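Local coordinates for chromatin structure-remodeling complex subunit RSC2 (Saccharomyces cerevisiae, PDB 4BB7), which is a component of the RSC complex, an ATP-dependent remodeller that positions nucleosomes and transfers histone octamers to naked DNA, and binds histone H3 through its BAH domain, at residues A64-R69 / R93-S98; C128-N133 / L217-T222; S135-N140 / V189-M194. All blocks are in the same frame, centred on the assembly; numbering follows the deposited sequence.

Contact 1 of 3, residues A64-R69 / R93-S98; sequences ACWYYR and RDHLVS
A methylene of Arg93 lies over the face of the Trp66 indole: the arginine side chain runs across the six-membered ring, and CG makes a CH-pi contact 3.6 Å from the ring centroid, close to the ring normal. Arg93 CG sits nearest to CZ2 of Trp66, at 3.4 Å, so the methylene is displaced toward the rim. With Arg93 CG beside its own backbone N (chi1 -70°) and the chain bent at chi2, the side chain turns back over the indole instead of running out from the strand. Its guanidinium then passes the far end of the ring, Arg93 NH1 lying 4.0 Å from Trp66 CH2, with the two planes 31° apart. That end is held from elsewhere, NH1 by the carbonyl of Pro197 and NE by Gln91.

His95 approaches the same indole at its edge. Trp66 NE1 donates to His95 NE2 at 3.0 Å, and each atom lies close to the plane of the other's ring, although the rings themselves are steeply inclined to one another. Such a bond satisfies the buried indole N-H, implies that NE2 carries no proton and helps fix the rotation of the imidazole, whose ND1 has a weak bond to Asn99. Trp66 is thus gripped in two ways, dispersion over a face and a polar bond at the rim.

In the backbone, Ala64 and Arg93 form an antiparallel hydrogen-bonded pair, Ala64 N reaching Arg93 O at 2.9 Å and Arg93 N reaching Ala64 O at 3.0 Å. Beyond this pair the two short segments diverge, at 107° between their directions, while the Trp66 backbone bonds to the backbones of Thr89 and Gln91. The arrangement is the antiparallel pairing of strands 60-68 and 87-96, the latter at the sheet edge within this chain, in the mixed sheet of the SH3-like BAH domain.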
# COMPACT_ATOMS: atom_id res chain seq x y z
N ALA A 64 -3.14 6.89 6.80
CA ALA A 64 -2.97 7.57 8.07
C ALA A 64 -1.57 7.38 8.66
O ALA A 64 -0.96 6.32 8.50
CB ALA A 64 -4.03 7.11 9.06
N CYS A 65 -1.06 8.42 9.31
CA CYS A 65 0.19 8.32 10.06
C CYS A 65 -0.11 7.90 11.49
O CYS A 65 -0.78 8.62 12.23
CB CYS A 65 0.93 9.66 10.05
SG CYS A 65 2.56 9.60 10.88
N TRP A 66 0.38 6.73 11.87
CA TRP A 66 0.10 6.17 13.19
C TRP A 66 0.78 6.94 14.31
O TRP A 66 1.88 7.48 14.14
CB TRP A 66 0.51 4.70 13.26
CG TRP A 66 -0.41 3.78 12.52
CD1 TRP A 66 -1.59 4.11 11.92
CD2 TRP A 66 -0.23 2.37 12.32
NE1 TRP A 66 -2.15 2.99 11.34
CE2 TRP A 66 -1.35 1.91 11.58
CE3 TRP A 66 0.75 1.45 12.69
CZ2 TRP A 66 -1.50 0.58 11.20
CZ3 TRP A 66 0.60 0.13 12.32
CH2 TRP A 66 -0.52 -0.30 11.58
N TYR A 67 0.12 6.99 15.46
CA TYR A 67 0.69 7.54 16.68
C TYR A 67 0.51 6.52 17.80
O TYR A 67 -0.61 6.13 18.11
CB TYR A 67 0.01 8.86 17.06
CG TYR A 67 0.39 10.02 16.17
CD1 TYR A 67 0.08 10.02 14.81
CD2 TYR A 67 1.02 11.14 16.69
CE1 TYR A 67 0.41 11.08 14.00
CE2 TYR A 67 1.36 12.22 15.88
CZ TYR A 67 1.05 12.18 14.54
OH TYR A 67 1.38 13.24 13.74
N TYR A 68 1.61 6.07 18.38
CA TYR A 68 1.57 5.04 19.41
C TYR A 68 1.15 5.58 20.77
O TYR A 68 1.32 6.76 21.06
CB TYR A 68 2.93 4.35 19.54
CG TYR A 68 3.28 3.44 18.38
CD1 TYR A 68 2.35 3.13 17.40
CD2 TYR A 68 4.55 2.87 18.28
CE1 TYR A 68 2.67 2.29 16.35
CE2 TYR A 68 4.88 2.04 17.23
CZ TYR A 68 3.94 1.75 16.27
OH TYR A 68 4.27 0.92 15.22
N ARG A 69 0.59 4.70 21.60
CA ARG A 69 0.37 5.01 23.00
C ARG A 69 1.56 4.45 23.75
O ARG A 69 2.27 3.59 23.23
CB ARG A 69 -0.92 4.38 23.50
CG ARG A 69 -2.15 4.66 22.66
CD ARG A 69 -3.35 3.93 23.22
NE ARG A 69 -4.53 4.01 22.36
CZ ARG A 69 -5.58 4.79 22.61
NH1 ARG A 69 -5.60 5.57 23.68
NH2 ARG A 69 -6.61 4.80 21.77
N ARG A 93 0.22 4.03 7.05
CA ARG A 93 -0.48 2.82 6.64
C ARG A 93 -1.77 3.11 5.89
O ARG A 93 -2.40 4.15 6.10
CB ARG A 93 -0.77 1.94 7.85
CG ARG A 93 0.45 1.29 8.49
CD ARG A 93 1.13 0.34 7.53
NE ARG A 93 2.14 -0.48 8.19
CZ ARG A 93 1.94 -1.74 8.57
NH1 ARG A 93 0.77 -2.33 8.36
NH2 ARG A 93 2.92 -2.41 9.17
N ASP A 94 -2.17 2.18 5.03
CA ASP A 94 -3.43 2.28 4.30
C ASP A 94 -4.53 1.51 5.03
O ASP A 94 -4.31 0.37 5.46
CB ASP A 94 -3.28 1.73 2.88
CG ASP A 94 -2.33 2.57 2.04
OD1 ASP A 94 -2.04 3.72 2.42
OD2 ASP A 94 -1.88 2.07 0.98
N HIS A 95 -5.70 2.12 5.16
CA HIS A 95 -6.84 1.46 5.76
C HIS A 95 -8.07 1.54 4.85
O HIS A 95 -8.20 2.47 4.05
CB HIS A 95 -7.21 2.09 7.10
CG HIS A 95 -6.11 2.06 8.11
ND1 HIS A 95 -6.15 1.25 9.22
CD2 HIS A 95 -4.96 2.77 8.21
CE1 HIS A 95 -5.07 1.44 9.95
NE2 HIS A 95 -4.33 2.36 9.36
N LEU A 96 -8.97 0.57 4.98
CA LEU A 96 -10.32 0.72 4.46
C LEU A 96 -11.03 1.73 5.36
O LEU A 96 -10.97 1.61 6.58
CB LEU A 96 -11.06 -0.62 4.51
CG LEU A 96 -10.48 -1.76 3.66
CD1 LEU A 96 -11.20 -3.07 3.93
CD2 LEU A 96 -10.54 -1.41 2.18
N VAL A 97 -11.69 2.71 4.76
CA VAL A 97 -12.34 3.77 5.54
C VAL A 97 -13.38 3.20 6.51
O VAL A 97 -13.81 3.88 7.45
CB VAL A 97 -12.97 4.86 4.65
CG1 VAL A 97 -11.93 5.47 3.74
CG2 VAL A 97 -14.13 4.28 3.85
N SER A 98 -13.76 1.95 6.29
CA SER A 98 -14.65 1.26 7.21
C SER A 98 -13.98 1.03 8.58
O SER A 98 -14.65 0.73 9.56
CB SER A 98 -15.12 -0.06 6.61
OG SER A 98 -14.03 -0.74 6.00

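Contact 2 of 3, residues C128-N133 / L217-T222; sequences CEFRYN and LGEYAT
Two first torsions set Phe130 and Leu217 against each other: each side chain has CG opposite its carbonyl carbon (chi1 -57° in Phe130, -50° in Leu217), and an extended second torsion in Leu217 carries CD1 on to the aromatic ring. The methyl Leu217 CD1 reaches the edge of Phe130 near the ring plane, 3.4 Å from Phe130 CE1 and 3.7 Å from Phe130 CZ, so the leucine abuts the rim of the ring and does not cover a face.

Glu219 comes to the same end of the ring by its carboxylate. Glu219 OE1 lies 3.6 Å from Phe130 CE1, and Glu219 CG lies 3.9 Å from Phe130 CZ, with the carboxylate turned only 20° from the plane of the ring. The charge is met from outside the two segments: the same OE1 forms a salt bridge with Arg79. Within the first segment, the methylene CG of Glu129 rests over a face of Phe130, offset toward its rim, while Glu129 OE2 comes only loosely to Leu217, 4.2 Å from Leu217 CB. This second carboxylate also has its own mates: Lys141 takes OE2 in a salt bridge and the Tyr82 hydroxyl bonds to OE1. Across the two segments the contact is therefore van der Waals in character, flanked by acids whose charges are met from outside it.

Strand 130-133 pairs with strand 138-141, and Phe130 packs on Phe139 of that neighbour and on Met87 of strand 87-96. Leu217 also touches Lys141, so the loop between strands 206-207 and 230-231 lies against the small two-stranded sheet.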
# COMPACT_ATOMS: atom_id res chain seq x y z
N CYS A 128 0.76 15.31 22.06
CA CYS A 128 2.01 14.76 21.57
C CYS A 128 3.16 15.75 21.76
O CYS A 128 3.08 16.90 21.33
CB CYS A 128 1.89 14.36 20.09
SG CYS A 128 3.44 13.82 19.32
N GLU A 129 4.21 15.28 22.42
CA GLU A 129 5.43 16.06 22.55
C GLU A 129 6.56 15.40 21.77
O GLU A 129 7.33 16.08 21.08
CB GLU A 129 5.82 16.20 24.02
CG GLU A 129 7.02 17.10 24.24
CD GLU A 129 7.45 17.15 25.68
OE1 GLU A 129 6.97 16.31 26.46
OE2 GLU A 129 8.27 18.02 26.04
N PHE A 130 6.65 14.08 21.87
CA PHE A 130 7.76 13.33 21.29
C PHE A 130 7.37 12.52 20.06
O PHE A 130 6.25 12.03 19.95
CB PHE A 130 8.35 12.37 22.33
CG PHE A 130 8.82 13.05 23.58
CD1 PHE A 130 10.11 13.54 23.67
CD2 PHE A 130 7.97 13.19 24.67
CE1 PHE A 130 10.55 14.17 24.82
CE2 PHE A 130 8.40 13.81 25.82
CZ PHE A 130 9.70 14.30 25.90
N ARG A 131 8.30 12.39 19.13
CA ARG A 131 8.18 11.41 18.06
C ARG A 131 9.00 10.18 18.45
O ARG A 131 9.94 10.27 19.24
CB ARG A 131 8.65 11.98 16.71
CG ARG A 131 10.02 12.64 16.74
CD ARG A 131 10.40 13.13 15.34
NE ARG A 131 11.66 13.87 15.32
CZ ARG A 131 12.85 13.31 15.11
NH1 ARG A 131 12.95 12.00 14.91
NH2 ARG A 131 13.94 14.07 15.11
N TYR A 132 8.62 9.03 17.90
CA TYR A 132 9.19 7.75 18.32
C TYR A 132 9.99 7.07 17.21
O TYR A 132 9.46 6.75 16.15
CB TYR A 132 8.06 6.84 18.81
CG TYR A 132 8.49 5.45 19.24
CD1 TYR A 132 9.32 5.26 20.33
CD2 TYR A 132 8.03 4.33 18.56
CE1 TYR A 132 9.70 3.99 20.73
CE2 TYR A 132 8.40 3.05 18.95
CZ TYR A 132 9.24 2.89 20.03
OH TYR A 132 9.61 1.62 20.43
N ASN A 133 11.27 6.84 17.48
CA ASN A 133 12.14 6.10 16.58
C ASN A 133 11.97 4.59 16.80
O ASN A 133 12.40 4.06 17.82
CB ASN A 133 13.60 6.51 16.81
CG ASN A 133 14.58 5.75 15.92
OD1 ASN A 133 14.28 4.68 15.39
ND2 ASN A 133 15.77 6.31 15.76
N LEU A 217 13.05 18.03 29.93
CA LEU A 217 11.69 17.76 29.45
C LEU A 217 10.86 17.02 30.49
O LEU A 217 9.66 16.79 30.29
CB LEU A 217 11.74 16.96 28.15
CG LEU A 217 12.67 17.51 27.07
CD1 LEU A 217 12.53 16.70 25.80
CD2 LEU A 217 12.36 18.98 26.81
N GLY A 218 11.49 16.66 31.60
CA GLY A 218 10.85 15.87 32.63
C GLY A 218 10.47 14.49 32.10
O GLY A 218 9.30 14.09 32.17
N GLU A 219 11.45 13.78 31.56
CA GLU A 219 11.18 12.50 30.91
C GLU A 219 11.17 11.33 31.90
O GLU A 219 10.40 10.38 31.72
CB GLU A 219 12.20 12.23 29.79
CG GLU A 219 12.25 13.33 28.74
CD GLU A 219 13.13 12.97 27.56
OE1 GLU A 219 12.76 12.05 26.80
OE2 GLU A 219 14.19 13.61 27.38
N TYR A 220 12.00 11.41 32.93
CA TYR A 220 12.24 10.27 33.81
C TYR A 220 12.01 10.57 35.29
O TYR A 220 12.29 11.66 35.78
CB TYR A 220 13.64 9.71 33.57
CG TYR A 220 13.96 9.52 32.11
CD1 TYR A 220 13.37 8.50 31.38
CD2 TYR A 220 14.84 10.37 31.45
CE1 TYR A 220 13.64 8.32 30.04
CE2 TYR A 220 15.13 10.19 30.10
CZ TYR A 220 14.52 9.16 29.40
OH TYR A 220 14.79 8.97 28.07
N ALA A 221 11.50 9.57 36.01
CA ALA A 221 11.09 9.72 37.40
C ALA A 221 12.28 9.72 38.37
O ALA A 221 12.12 10.06 39.55
CB ALA A 221 10.11 8.61 37.78
N THR A 222 13.46 9.36 37.88
CA THR A 222 14.63 9.20 38.73
C THR A 222 15.60 10.36 38.58
O THR A 222 16.64 10.39 39.24
CB THR A 222 15.36 7.90 38.42
OG1 THR A 222 15.74 7.89 37.03
CG2 THR A 222 14.46 6.71 38.68

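Contact 3 of 3, residues S135-N140 / V189-M194; sequences SDKIFN and VPEPTM
Lys137 belongs to a G1 beta bulge at the turn of the hairpin formed by strands 130-133 and 138-141, where it and Ile138 both face Asn133, and from here it reaches the loop of residues 189-194. Its positive phi, 62°, goes with the first position of a G1 bulge.

The side chain is used along its length. Near the root, Lys137 CG lies 3.8 Å from Val189 CG1, which also touches CB. Farther out, Lys137 CE packs on the proline ring, 3.9 Å from Pro192 CD. Bends at chi2 (-51°) and chi4 fold the chain so that the ammonium turns toward Glu191, whose side chain crosses that of the lysine at about a right angle. The direct ion pair is long, 3.6 Å from Lys137 NZ to Glu191 OE2. A water closes the gap: Lys137 NZ donates to it at 2.7 Å, and it donates in turn to Glu191 OE2 at 2.9 Å. On the hairpin side, NZ also bonds to the carbonyl of Glu134 and, weakly, to Ser135 O, which ties the ammonium to its own turn. Tyr132 packs against the same lysine.

Were Lys137 replaced by an alanine, Glu191 would probably lose its water-bridged counter-charge and the Glu134 carbonyl its donor, with a gap left beside Val189 and Pro192.

The lysine thus offers its methylenes as an apolar surface for the loop and its ammonium as a junction between turn carbonyls and a solvated carboxylate. With the direct ion pair long, the charge probably acts on Glu191 largely through the water, while the methylenes give the direct packing.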
# COMPACT_ATOMS: atom_id res chain seq x y z
N SER A 135 13.35 2.17 15.17
CA SER A 135 14.56 1.42 14.90
C SER A 135 15.49 1.39 16.11
O SER A 135 15.97 0.32 16.51
CB SER A 135 15.28 2.00 13.68
OG SER A 135 14.43 1.99 12.55
N ASP A 136 15.74 2.55 16.70
CA ASP A 136 16.65 2.64 17.84
C ASP A 136 15.90 2.81 19.16
O ASP A 136 16.51 2.80 20.23
CB ASP A 136 17.62 3.80 17.62
CG ASP A 136 18.28 3.76 16.26
OD1 ASP A 136 19.23 2.97 16.07
OD2 ASP A 136 17.84 4.52 15.36
N LYS A 137 14.58 2.95 19.08
CA LYS A 137 13.75 3.16 20.26
C LYS A 137 14.14 4.47 20.96
O LYS A 137 14.30 4.51 22.18
CB LYS A 137 13.85 1.98 21.22
CG LYS A 137 13.71 0.62 20.54
CD LYS A 137 12.47 0.56 19.67
CE LYS A 137 12.26 -0.83 19.09
NZ LYS A 137 13.44 -1.28 18.29
N ILE A 138 14.28 5.52 20.17
CA ILE A 138 14.63 6.84 20.68
C ILE A 138 13.41 7.76 20.64
O ILE A 138 12.67 7.77 19.67
CB ILE A 138 15.73 7.49 19.82
CG1 ILE A 138 17.04 6.72 19.96
CG2 ILE A 138 15.93 8.95 20.22
CD1 ILE A 138 17.57 6.68 21.38
N PHE A 139 13.22 8.53 21.71
CA PHE A 139 12.21 9.58 21.71
C PHE A 139 12.90 10.91 21.41
O PHE A 139 13.87 11.27 22.07
CB PHE A 139 11.52 9.66 23.08
CG PHE A 139 10.66 8.46 23.41
CD1 PHE A 139 11.23 7.28 23.85
CD2 PHE A 139 9.28 8.53 23.32
CE1 PHE A 139 10.44 6.18 24.17
CE2 PHE A 139 8.48 7.44 23.64
CZ PHE A 139 9.07 6.27 24.06
N ASN A 140 12.39 11.63 20.42
CA ASN A 140 12.91 12.95 20.08
C ASN A 140 11.85 14.04 20.17
O ASN A 140 10.80 13.93 19.55
CB ASN A 140 13.52 12.95 18.68
CG ASN A 140 14.80 12.14 18.59
OD1 ASN A 140 14.89 11.18 17.83
ND2 ASN A 140 15.80 12.52 19.38
N VAL A 189 18.60 -2.83 24.73
CA VAL A 189 17.24 -2.38 24.48
C VAL A 189 16.44 -3.51 23.87
O VAL A 189 16.81 -4.04 22.82
CB VAL A 189 17.21 -1.18 23.52
CG1 VAL A 189 15.80 -0.62 23.42
CG2 VAL A 189 18.20 -0.12 23.98
N PRO A 190 15.33 -3.89 24.52
CA PRO A 190 14.47 -5.01 24.11
C PRO A 190 13.57 -4.65 22.93
O PRO A 190 13.41 -3.47 22.61
CB PRO A 190 13.63 -5.26 25.36
CG PRO A 190 13.49 -3.91 25.97
CD PRO A 190 14.80 -3.20 25.71
N GLU A 191 12.98 -5.67 22.31
CA GLU A 191 12.09 -5.46 21.17
C GLU A 191 10.64 -5.58 21.60
O GLU A 191 10.31 -6.33 22.53
CB GLU A 191 12.40 -6.48 20.07
CG GLU A 191 13.81 -6.39 19.51
CD GLU A 191 14.00 -5.24 18.55
OE1 GLU A 191 13.12 -5.04 17.68
OE2 GLU A 191 15.02 -4.52 18.66
N PRO A 192 9.74 -4.84 20.93
CA PRO A 192 8.32 -4.96 21.23
C PRO A 192 7.78 -6.29 20.70
O PRO A 192 8.45 -6.93 19.89
CB PRO A 192 7.70 -3.81 20.44
CG PRO A 192 8.61 -3.67 19.26
CD PRO A 192 9.99 -3.91 19.81
N THR A 193 6.60 -6.69 21.14
CA THR A 193 6.00 -7.88 20.55
C THR A 193 4.88 -7.47 19.60
O THR A 193 4.08 -6.59 19.90
CB THR A 193 5.50 -8.88 21.60
OG1 THR A 193 4.92 -10.01 20.93
CG2 THR A 193 4.47 -8.24 22.49
N MET A 194 4.85 -8.11 18.44
CA MET A 194 3.89 -7.77 17.41
C MET A 194 2.73 -8.73 17.46
O MET A 194 2.91 -9.94 17.60
CB MET A 194 4.54 -7.82 16.03
CG MET A 194 5.89 -7.12 15.95
SD MET A 194 5.85 -5.41 16.54
CE MET A 194 4.76 -4.65 15.33
O HOH W 1 15.74 -1.81 19.53

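In the fold
Contact 1 is the buried one, at the edge of the main BAH sheet, while contacts 2 and 3 are partly buried and pin long loops to the small hairpin 130-133/138-141. These two share that sheet: Asn133 N and Ile138 O, 2.8 Å apart, probably hydrogen-bond, and contact 3 nests inside the loop that contact 2 closes. Contact 1 comes earlier in the chain, its centre about 23 Å from that of contact 2, yet Tyr68 of its first segment packs on Tyr132. Chemistry follows place: backbone pairing and a buried indole bond in contact 1, an apolar edge contact with acids paired outside it in contact 2, and a water-bridged charge in contact 3.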